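Local coordinates for protein aminotransferase, class III (PDB 3I4J) that probably catalyses amino-group transfer between substrates using pyridoxal phosphate as cofactor, at residues A109-Y112 and H113-G117; R216-D219 and I220-A224; A230-V233 and M234-M237; A276-V279 and Y280-M284. The protein carries 1 engineered substitution. All blocks are in the same frame, centred on the assembly; numbering follows the deposited sequence.

Contact 1. Residues A109-Y112 and H113-G117; sequences ARQY and HVERG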
loop_
_atom_site.group_PDB
_atom_site.type_symbol
_atom_site.label_atom_id
_atom_site.label_comp_id
_atom_site.label_asym_id
_atom_site.label_seq_id
_atom_site.Cartn_x
_atom_site.Cartn_y
_atom_site.Cartn_z
ATOM N N ALA C 109 3.119 15.056 -12.708
ATOM C CA ALA C 109 2.695 16.327 -13.286
ATOM C C ALA C 109 3.782 17.371 -13.071
ATOM O O ALA C 109 4.105 18.137 -13.977
ATOM C CB ALA C 109 1.388 16.789 -12.657
ATOM N N ARG C 110 4.351 17.394 -11.868
ATOM C CA ARG C 110 5.412 18.343 -11.550
ATOM C C ARG C 110 6.665 18.042 -12.369
ATOM O O ARG C 110 7.230 18.940 -12.996
ATOM C CB ARG C 110 5.728 18.295 -10.048
ATOM C CG ARG C 110 6.995 19.046 -9.611
ATOM C CD ARG C 110 6.971 20.536 -9.941
ATOM N NE ARG C 110 8.203 21.200 -9.501
ATOM C CZ ARG C 110 8.561 22.433 -9.856
ATOM N NH1 ARG C 110 7.784 23.149 -10.658
ATOM N NH2 ARG C 110 9.701 22.953 -9.416
ATOM N N GLN C 111 7.095 16.783 -12.378
ATOM C CA GLN C 111 8.287 16.414 -13.138
ATOM C C GLN C 111 8.153 16.727 -14.625
ATOM O O GLN C 111 9.111 17.156 -15.263
ATOM C CB GLN C 111 8.607 14.926 -12.978
ATOM C CG GLN C 111 9.889 14.537 -13.706
ATOM C CD GLN C 111 10.332 13.120 -13.422
ATOM O OE1 GLN C 111 9.742 12.423 -12.594
ATOM N NE2 GLN C 111 11.386 12.684 -14.107
ATOM N N TYR C 112 6.966 16.501 -15.173
ATOM C CA TYR C 112 6.711 16.762 -16.586
ATOM C C TYR C 112 7.143 18.177 -16.986
ATOM O O TYR C 112 7.871 18.363 -17.962
ATOM C CB TYR C 112 5.221 16.574 -16.881
ATOM C CG TYR C 112 4.797 16.935 -18.289
ATOM C CD1 TYR C 112 5.058 16.081 -19.360
ATOM C CD2 TYR C 112 4.122 18.130 -18.546
ATOM C CE1 TYR C 112 4.654 16.406 -20.659
ATOM C CE2 TYR C 112 3.713 18.466 -19.839
ATOM C CZ TYR C 112 3.982 17.599 -20.888
ATOM O OH TYR C 112 3.570 17.913 -22.165
ATOM N N HIS C 113 6.697 19.172 -16.229
ATOM C CA HIS C 113 7.040 20.556 -16.535
ATOM C C HIS C 113 8.499 20.893 -16.275
ATOM O O HIS C 113 9.094 21.703 -16.991
ATOM C CB HIS C 113 6.109 21.488 -15.765
ATOM C CG HIS C 113 4.688 21.390 -16.218
ATOM N ND1 HIS C 113 3.651 21.075 -15.368
ATOM C CD2 HIS C 113 4.146 21.486 -17.456
ATOM C CE1 HIS C 113 2.531 20.979 -16.063
ATOM N NE2 HIS C 113 2.804 21.223 -17.332
ATOM N N VAL C 114 9.081 20.272 -15.255
ATOM C CA VAL C 114 10.483 20.511 -14.940
ATOM C C VAL C 114 11.374 19.986 -16.068
ATOM O O VAL C 114 12.353 20.634 -16.454
ATOM C CB VAL C 114 10.880 19.826 -13.611
ATOM C CG1 VAL C 114 12.399 19.799 -13.469
ATOM C CG2 VAL C 114 10.261 20.582 -12.437
ATOM N N GLU C 115 11.027 18.820 -16.603
ATOM C CA GLU C 115 11.796 18.213 -17.686
ATOM C C GLU C 115 11.741 19.071 -18.943
ATOM O O GLU C 115 12.693 19.101 -19.728
ATOM C CB GLU C 115 11.252 16.824 -18.025
ATOM C CG GLU C 115 11.395 15.773 -16.930
ATOM C CD GLU C 115 12.840 15.431 -16.620
ATOM O OE1 GLU C 115 13.712 15.706 -17.472
ATOM O OE2 GLU C 115 13.102 14.872 -15.527
ATOM N N ARG C 116 10.621 19.759 -19.134
ATOM C CA ARG C 116 10.431 20.609 -20.306
ATOM C C ARG C 116 11.020 22.006 -20.137
ATOM O O ARG C 116 10.862 22.863 -21.010
ATOM C CB ARG C 116 8.939 20.718 -20.641
ATOM C CG ARG C 116 8.273 19.396 -20.978
ATOM C CD ARG C 116 6.798 19.611 -21.246
ATOM N NE ARG C 116 6.611 20.483 -22.400
ATOM C CZ ARG C 116 5.470 21.080 -22.713
ATOM N NH1 ARG C 116 4.397 20.901 -21.953
ATOM N NH2 ARG C 116 5.401 21.860 -23.782
ATOM N N GLY C 117 11.688 22.237 -19.014
ATOM C CA GLY C 117 12.301 23.530 -18.767
ATOM C C GLY C 117 11.352 24.608 -18.281
ATOM O O GLY C 117 11.593 25.799 -18.494
#
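Val-114 N bonds to Arg-110 O at 3.2 Å and Glu-115 N to Gln-111 O at 2.9 Å, continuing the i to i+4 ladder through the last turns of helix 98-115. The ladder slackens at its end, where Arg-116 N reaches Tyr-112 O over 3.3 Å. Gly-117 then leaves the helix with a positive phi of 80° and turns its N back to Val-114 O (3.1 Å), closing a Schellman motif. Along this terminus the side chains pair in four places. The extended Gln-111 runs beside Glu-115 and gives NE2 to OE2 at 3.1 Å, on the anti side of OE2, somewhat out of the carboxylate plane but close to the plane of its own amide. Tyr-112 serves two neighbours: its CD2 edge points at the face of the His-113 imidazole in an offset edge-to-face pair with planes 74° apart, while Arg-116 CD lies over one ring face, 3.7 Å from the centroid of the Tyr-112 ring, in a CH-pi contact. A bend at chi3 (62°) carries the Arg-116 guanidinium on past the rim toward the phenol oxygen, without the angle for a hydrogen bond. Val-114 CG2 sits over the centre of the Arg-110 guanidinium, 3.6 Å from Arg-110 CZ. That guanidinium is held by carbonyls of Leu-150, Pro-119 and Arg-121, fixing its plane beneath the methyl. The His-113 ring packs toward strands 191-196 and 227-231 of the central sheet.

Contact 2. Residues R216-D219 and I220-A224; sequences RVRD and ICDEA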
loop_
_atom_site.group_PDB
_atom_site.type_symbol
_atom_site.label_atom_id
_atom_site.label_comp_id
_atom_site.label_asym_id
_atom_site.label_seq_id
_atom_site.Cartn_x
_atom_site.Cartn_y
_atom_site.Cartn_z
ATOM N N ARG C 216 -15.255 21.243 -21.562
ATOM C CA ARG C 216 -14.691 22.582 -21.415
ATOM C C ARG C 216 -13.423 22.548 -20.562
ATOM O O ARG C 216 -12.453 23.241 -20.866
ATOM C CB ARG C 216 -15.731 23.538 -20.811
ATOM C CG ARG C 216 -15.237 24.978 -20.595
ATOM C CD ARG C 216 -14.692 25.607 -21.878
ATOM N NE ARG C 216 -15.669 25.562 -22.960
ATOM C CZ ARG C 216 -16.726 26.367 -23.059
ATOM N NH1 ARG C 216 -16.949 27.303 -22.141
ATOM N NH2 ARG C 216 -17.578 26.220 -24.067
ATOM N N VAL C 217 -13.418 21.741 -19.502
ATOM C CA VAL C 217 -12.225 21.622 -18.662
ATOM C C VAL C 217 -11.045 21.117 -19.501
ATOM O O VAL C 217 -9.940 21.648 -19.415
ATOM C CB VAL C 217 -12.453 20.634 -17.484
ATOM C CG1 VAL C 217 -11.113 20.269 -16.832
ATOM C CG2 VAL C 217 -13.371 21.265 -16.452
ATOM N N ARG C 218 -11.287 20.087 -20.307
ATOM C CA ARG C 218 -10.247 19.515 -21.163
ATOM C C ARG C 218 -9.643 20.597 -22.062
ATOM O O ARG C 218 -8.421 20.714 -22.181
ATOM C CB ARG C 218 -10.838 18.392 -22.022
ATOM C CG ARG C 218 -9.907 17.820 -23.095
ATOM C CD ARG C 218 -8.772 16.996 -22.504
ATOM N NE ARG C 218 -7.629 17.805 -22.102
ATOM C CZ ARG C 218 -6.542 17.317 -21.509
ATOM N NH1 ARG C 218 -6.457 16.019 -21.244
ATOM N NH2 ARG C 218 -5.539 18.122 -21.191
ATOM N N ASP C 219 -10.512 21.385 -22.684
ATOM C CA ASP C 219 -10.080 22.456 -23.576
ATOM C C ASP C 219 -9.317 23.552 -22.844
ATOM O O ASP C 219 -8.281 24.015 -23.317
ATOM C CB ASP C 219 -11.285 23.053 -24.311
ATOM C CG ASP C 219 -11.887 22.093 -25.321
ATOM O OD1 ASP C 219 -11.204 21.122 -25.708
ATOM O OD2 ASP C 219 -13.043 22.316 -25.742
ATOM N N ILE C 220 -9.821 23.976 -21.689
ATOM C CA ILE C 220 -9.136 25.004 -20.917
ATOM C C ILE C 220 -7.739 24.517 -20.518
ATOM O O ILE C 220 -6.771 25.280 -20.552
ATOM C CB ILE C 220 -9.941 25.372 -19.643
ATOM C CG1 ILE C 220 -11.232 26.084 -20.036
ATOM C CG2 ILE C 220 -9.111 26.258 -18.725
ATOM C CD1 ILE C 220 -10.998 27.369 -20.775
ATOM N N CYS C 221 -7.638 23.244 -20.146
ATOM C CA CYS C 221 -6.352 22.677 -19.755
ATOM C C CYS C 221 -5.391 22.663 -20.941
ATOM O O CYS C 221 -4.207 22.970 -20.792
ATOM C CB CYS C 221 -6.533 21.258 -19.195
ATOM S SG CYS C 221 -7.246 21.212 -17.507
ATOM N N ASP C 222 -5.896 22.320 -22.120
ATOM C CA ASP C 222 -5.052 22.302 -23.310
ATOM C C ASP C 222 -4.532 23.703 -23.639
ATOM O O ASP C 222 -3.361 23.875 -23.984
ATOM C CB ASP C 222 -5.819 21.740 -24.511
ATOM C CG ASP C 222 -6.053 20.240 -24.408
ATOM O OD1 ASP C 222 -5.329 19.575 -23.639
ATOM O OD2 ASP C 222 -6.951 19.727 -25.110
ATOM N N GLU C 223 -5.402 24.702 -23.534
ATOM C CA GLU C 223 -5.008 26.077 -23.821
ATOM C C GLU C 223 -3.957 26.570 -22.845
ATOM O O GLU C 223 -2.998 27.231 -23.240
ATOM C CB GLU C 223 -6.217 27.018 -23.758
ATOM C CG GLU C 223 -7.204 26.837 -24.886
ATOM C CD GLU C 223 -8.334 27.852 -24.853
ATOM O OE1 GLU C 223 -9.257 27.726 -25.677
ATOM O OE2 GLU C 223 -8.300 28.775 -24.012
ATOM N N ALA C 224 -4.138 26.240 -21.566
ATOM C CA ALA C 224 -3.216 26.671 -20.522
ATOM C C ALA C 224 -1.931 25.845 -20.465
ATOM O O ALA C 224 -0.951 26.268 -19.859
ATOM C CB ALA C 224 -3.922 26.636 -19.156
HETATM O O HOH W 1 -8.580 20.710 -26.850
#
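Helix 213-224, the crossover of a beta-alpha-beta unit between strands 191-196 and 227-231, carries on one flank the i to i+4 salt bridge of Arg-218 and Asp-222. Arg-218 NH2 stands 2.9 Å from Asp-222 OD1, and the guanidinium and carboxylate planes are only 17° apart, although the two side chains run at about a right angle. The arginine chain is bent at chi2 and chi3, which folds its end back over the next turn, and Asp-222 has CG opposite its carbonyl carbon (chi1 -72°), leaning toward the preceding turn to meet it. The same NH2 also forms a salt bridge with Asp-255, and NH1 bonds to the carbonyl of Thr-253, tying the helix to the loop before strand 256-259. A leucine in place of Arg-218 would probably leave Asp-222 and Asp-255 without their shared cation and cut this tie to the loop. On the solvent side, water 1 donates to Asp-219 OD1 (2.9 Å) and to Asp-222 OD2 (2.6 Å), bridging two like charges and probably easing their repulsion. The buried face is apolar: Val-217 CG1 lies 4.0 Å from Cys-221 SG, and both side chains rest on Phe-228 of strand 227-231. Facing helices 172-176 and 178-186, Arg-216 CD packs on Ile-220 CG1 at 3.9 Å, while the Arg-216 guanidinium goes on to a salt bridge with Glu-177.

Contact 3. Residues A230-V233 and M234-M237; sequences ADEV and MSGM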
loop_
_atom_site.group_PDB
_atom_site.type_symbol
_atom_site.label_atom_id
_atom_site.label_comp_id
_atom_site.label_asym_id
_atom_site.label_seq_id
_atom_site.Cartn_x
_atom_site.Cartn_y
_atom_site.Cartn_z
ATOM N N ALA C 230 -7.382 12.918 -13.891
ATOM C CA ALA C 230 -8.704 12.446 -13.510
ATOM C C ALA C 230 -8.532 11.437 -12.379
ATOM O O ALA C 230 -7.908 10.389 -12.565
ATOM C CB ALA C 230 -9.402 11.787 -14.686
ATOM N N ASP C 231 -9.069 11.772 -11.211
ATOM C CA ASP C 231 -8.991 10.886 -10.055
ATOM C C ASP C 231 -10.179 9.940 -10.152
ATOM O O ASP C 231 -11.302 10.286 -9.766
ATOM C CB ASP C 231 -9.059 11.694 -8.754
ATOM C CG ASP C 231 -8.969 10.814 -7.516
ATOM O OD1 ASP C 231 -9.127 9.588 -7.647
ATOM O OD2 ASP C 231 -8.758 11.350 -6.410
ATOM N N GLU C 232 -9.926 8.752 -10.696
ATOM C CA GLU C 232 -10.962 7.741 -10.880
ATOM C C GLU C 232 -10.814 6.602 -9.878
ATOM O O GLU C 232 -11.317 5.502 -10.108
ATOM C CB GLU C 232 -10.893 7.177 -12.302
ATOM C CG GLU C 232 -11.120 8.219 -13.394
ATOM C CD GLU C 232 -12.491 8.124 -14.045
ATOM O OE1 GLU C 232 -13.353 7.363 -13.550
ATOM O OE2 GLU C 232 -12.710 8.822 -15.060
ATOM N N VAL C 233 -10.136 6.863 -8.764
ATOM C CA VAL C 233 -9.937 5.811 -7.772
ATOM C C VAL C 233 -11.261 5.180 -7.350
ATOM O O VAL C 233 -11.334 3.975 -7.120
ATOM C CB VAL C 233 -9.183 6.342 -6.528
ATOM C CG1 VAL C 233 -9.104 5.263 -5.460
ATOM C CG2 VAL C 233 -7.774 6.770 -6.928
ATOM N N MET C 234 -12.314 5.983 -7.261
ATOM C CA MET C 234 -13.611 5.449 -6.869
ATOM C C MET C 234 -14.601 5.328 -8.022
ATOM O O MET C 234 -15.406 4.397 -8.058
ATOM C CB MET C 234 -14.230 6.318 -5.778
ATOM C CG MET C 234 -15.543 5.778 -5.254
ATOM S SD MET C 234 -16.219 6.798 -3.929
ATOM C CE MET C 234 -14.780 6.818 -2.793
ATOM N N SER C 235 -14.525 6.260 -8.966
ATOM C CA SER C 235 -15.447 6.299 -10.100
ATOM C C SER C 235 -15.079 5.459 -11.312
ATOM O O SER C 235 -15.893 5.308 -12.230
ATOM C CB SER C 235 -15.616 7.744 -10.567
ATOM O OG SER C 235 -14.391 8.236 -11.094
ATOM N N GLY C 236 -13.863 4.921 -11.330
ATOM C CA GLY C 236 -13.428 4.145 -12.475
ATOM C C GLY C 236 -13.801 2.675 -12.532
ATOM O O GLY C 236 -14.497 2.146 -11.664
ATOM N N MET C 237 -13.333 2.031 -13.598
ATOM C CA MET C 237 -13.539 0.613 -13.861
ATOM C C MET C 237 -14.990 0.127 -13.919
ATOM O O MET C 237 -15.323 -0.930 -13.379
ATOM C CB MET C 237 -12.730 -0.224 -12.858
ATOM C CG MET C 237 -11.212 0.069 -12.881
ATOM S SD MET C 237 -10.418 0.072 -14.536
ATOM C CE MET C 237 -10.361 1.804 -14.849
HETATM O O HOH W 2 -12.935 8.630 -8.195
#
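Ser-235 OG donates to Glu-232 OE1 at 2.8 Å from well above the carboxylate, 60° out of its plane, rather than from its edge. The serine hydroxyl is turned between its own backbone N and carbonyl carbon (chi1 66°), back toward the strand end, and the glutamate chain bends at chi2 to bring OE1 beneath it. The backbone closes the same loop, Gly-236 N bonding to Glu-232 O over 2.9 Å. Asp-231 OD1 accepts from Val-233 N at 3.1 Å, forming an Asx turn. This Asp-Glu-Val segment, near the chain's centre, is consistent with the class III aminotransferase signature, whose aspartate in relatives meets the pyridoxal phosphate ring. Water 2 bridges the bend, donating to Asp-231 O (2.8 Å) and, at 3.3 Å, to Ser-235 OG, and accepting from Met-234 N. Outside the loop, Ala-245 N also bonds to OE1 and Leu-246 N to OE2. An alanine in place of Glu-232 would probably leave these two amides and the Ser-235 hydroxyl without their acceptor, setting the loop freer to move. With three donors on its two oxygens, the buried carboxylate is fixed in rotation and joins the carboxyl end of the strand to a later part of the loop.

Contact 4. Residues A276-V279 and Y280-M284; sequences APQV and YETVM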
loop_
_atom_site.group_PDB
_atom_site.type_symbol
_atom_site.label_atom_id
_atom_site.label_comp_id
_atom_site.label_asym_id
_atom_site.label_seq_id
_atom_site.Cartn_x
_atom_site.Cartn_y
_atom_site.Cartn_z
ATOM N N ALA C 276 -0.470 9.598 -20.444
ATOM C CA ALA C 276 -0.409 9.783 -21.888
ATOM C C ALA C 276 1.037 9.574 -22.339
ATOM O O ALA C 276 1.969 9.920 -21.615
ATOM C CB ALA C 276 -0.872 11.193 -22.244
ATOM N N PRO C 277 1.239 9.008 -23.544
ATOM C CA PRO C 277 2.581 8.754 -24.091
ATOM C C PRO C 277 3.514 9.958 -23.971
ATOM O O PRO C 277 4.679 9.820 -23.604
ATOM C CB PRO C 277 2.300 8.401 -25.550
ATOM C CG PRO C 277 0.978 7.752 -25.489
ATOM C CD PRO C 277 0.202 8.621 -24.516
ATOM N N GLN C 278 2.989 11.136 -24.289
ATOM C CA GLN C 278 3.748 12.385 -24.222
ATOM C C GLN C 278 4.342 12.611 -22.832
ATOM O O GLN C 278 5.501 12.999 -22.691
ATOM C CB GLN C 278 2.826 13.555 -24.582
ATOM C CG GLN C 278 3.324 14.931 -24.173
ATOM C CD GLN C 278 4.407 15.464 -25.082
ATOM O OE1 GLN C 278 5.502 14.903 -25.164
ATOM N NE2 GLN C 278 4.109 16.558 -25.777
ATOM N N VAL C 279 3.535 12.378 -21.805
ATOM C CA VAL C 279 3.986 12.564 -20.434
ATOM C C VAL C 279 5.039 11.516 -20.067
ATOM O O VAL C 279 6.074 11.842 -19.487
ATOM C CB VAL C 279 2.801 12.480 -19.457
ATOM C CG1 VAL C 279 3.296 12.604 -18.023
ATOM C CG2 VAL C 279 1.797 13.591 -19.777
ATOM N N TYR C 280 4.774 10.261 -20.414
ATOM C CA TYR C 280 5.709 9.170 -20.132
ATOM C C TYR C 280 7.062 9.418 -20.802
ATOM O O TYR C 280 8.111 9.338 -20.161
ATOM C CB TYR C 280 5.136 7.840 -20.633
ATOM C CG TYR C 280 6.094 6.671 -20.536
ATOM C CD1 TYR C 280 6.532 6.202 -19.298
ATOM C CD2 TYR C 280 6.561 6.029 -21.686
ATOM C CE1 TYR C 280 7.411 5.123 -19.201
ATOM C CE2 TYR C 280 7.443 4.950 -21.602
ATOM C CZ TYR C 280 7.863 4.504 -20.356
ATOM O OH TYR C 280 8.741 3.450 -20.271
ATOM N N GLU C 281 7.032 9.719 -22.097
ATOM C CA GLU C 281 8.260 9.963 -22.855
ATOM C C GLU C 281 9.072 11.140 -22.312
ATOM O O GLU C 281 10.303 11.125 -22.357
ATOM C CB GLU C 281 7.923 10.205 -24.327
ATOM C CG GLU C 281 7.299 9.012 -25.027
ATOM C CD GLU C 281 6.773 9.364 -26.407
ATOM O OE1 GLU C 281 7.491 10.068 -27.152
ATOM O OE2 GLU C 281 5.650 8.932 -26.750
ATOM N N THR C 282 8.388 12.159 -21.804
ATOM C CA THR C 282 9.062 13.331 -21.251
ATOM C C THR C 282 9.835 12.971 -19.985
ATOM O O THR C 282 10.973 13.406 -19.789
ATOM C CB THR C 282 8.045 14.447 -20.913
ATOM O OG1 THR C 282 7.467 14.941 -22.127
ATOM C CG2 THR C 282 8.716 15.593 -20.171
ATOM N N VAL C 283 9.217 12.167 -19.128
ATOM C CA VAL C 283 9.859 11.760 -17.887
ATOM C C VAL C 283 10.966 10.728 -18.132
ATOM O O VAL C 283 11.979 10.727 -17.432
ATOM C CB VAL C 283 8.814 11.207 -16.871
ATOM C CG1 VAL C 283 8.056 10.046 -17.472
ATOM C CG2 VAL C 283 9.504 10.776 -15.595
ATOM N N MET C 284 10.788 9.860 -19.126
ATOM C CA MET C 284 11.808 8.856 -19.431
ATOM C C MET C 284 13.068 9.530 -19.966
ATOM O O MET C 284 14.181 9.053 -19.743
ATOM C CB MET C 284 11.292 7.839 -20.453
ATOM C CG MET C 284 10.285 6.839 -19.893
ATOM S SD MET C 284 10.923 5.831 -18.509
ATOM C CE MET C 284 10.221 6.709 -17.103
#
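Gln-278 O takes two hydrogen bonds from one residue, Thr-282 OG1 at 2.8 Å and Thr-282 N at 3.1 Å, the two donors coming from opposite faces of the carbonyl plane. The hydroxyl gets there because Thr-282 OG1 lies opposite the carbonyl carbon of Thr-282 (chi1 -67°), on the side of the preceding turn. Gln-278, bent at chi2, brings its OE1 to 3.6 Å from the same Thr-282 OG1. One residue earlier, Glu-281 N makes a short and almost straight bond to Pro-277 O (2.8 Å, 172°). The Glu-281 chain runs back alongside this turn: its CG passes 3.1 Å from Pro-277 O, and OE2 reaches 3.6 Å from Pro-277 CB. Tyr-280 N to Ala-276 O (3.1 Å) and Val-283 N to Val-279 O (3.2 Å) continue the ladder. Within 280-284, Met-284 CG lies over one face of the Tyr-280 ring, offset toward its rim.

Farther out, the helix has two differently occupied sides. Gln-278, Thr-282 and Val-283 lean on helix 98-115. Tyr-280 reaches across the dimer interface, where its ring meets Phe-5 of the second subunit edge-to-face and also packs on Tyr-6 of that subunit. Pro-277 rests on Thr-89 and Phe-90, and the backbone of Ala-276 bonds to that of Asp-255, just ahead of the helix. Ala-276 is the N-cap and Pro-277 the first helical residue, a place that suits proline since the N-H it lacks would have no acceptor within the helix; this is the start of a short helix that directly follows strand 271-275 of the central sheet.

The contacts follow one another along the chain, all within the class III aminotransferase fold, and are grouped round the seven-stranded mixed sheet. Contacts 1 and 4 lie on helices 98-115 and 277-284, with centres about 10 Å apart, and touch: Gln-111, Tyr-112 and Glu-115 pack on Gln-278, Thr-282 and Val-283. Contact 2, on helix 213-224, is about 18 Å from contact 1 and 19 Å from contact 4, centre to centre. The next strand, 227-231, leads into contact 3, its centre about 20 Å from that of contact 2 and close to the chain's centre. Three helical contacts therefore frame the periphery, one reaching the dimer interface, while the loop of contact 3 occupies the interior.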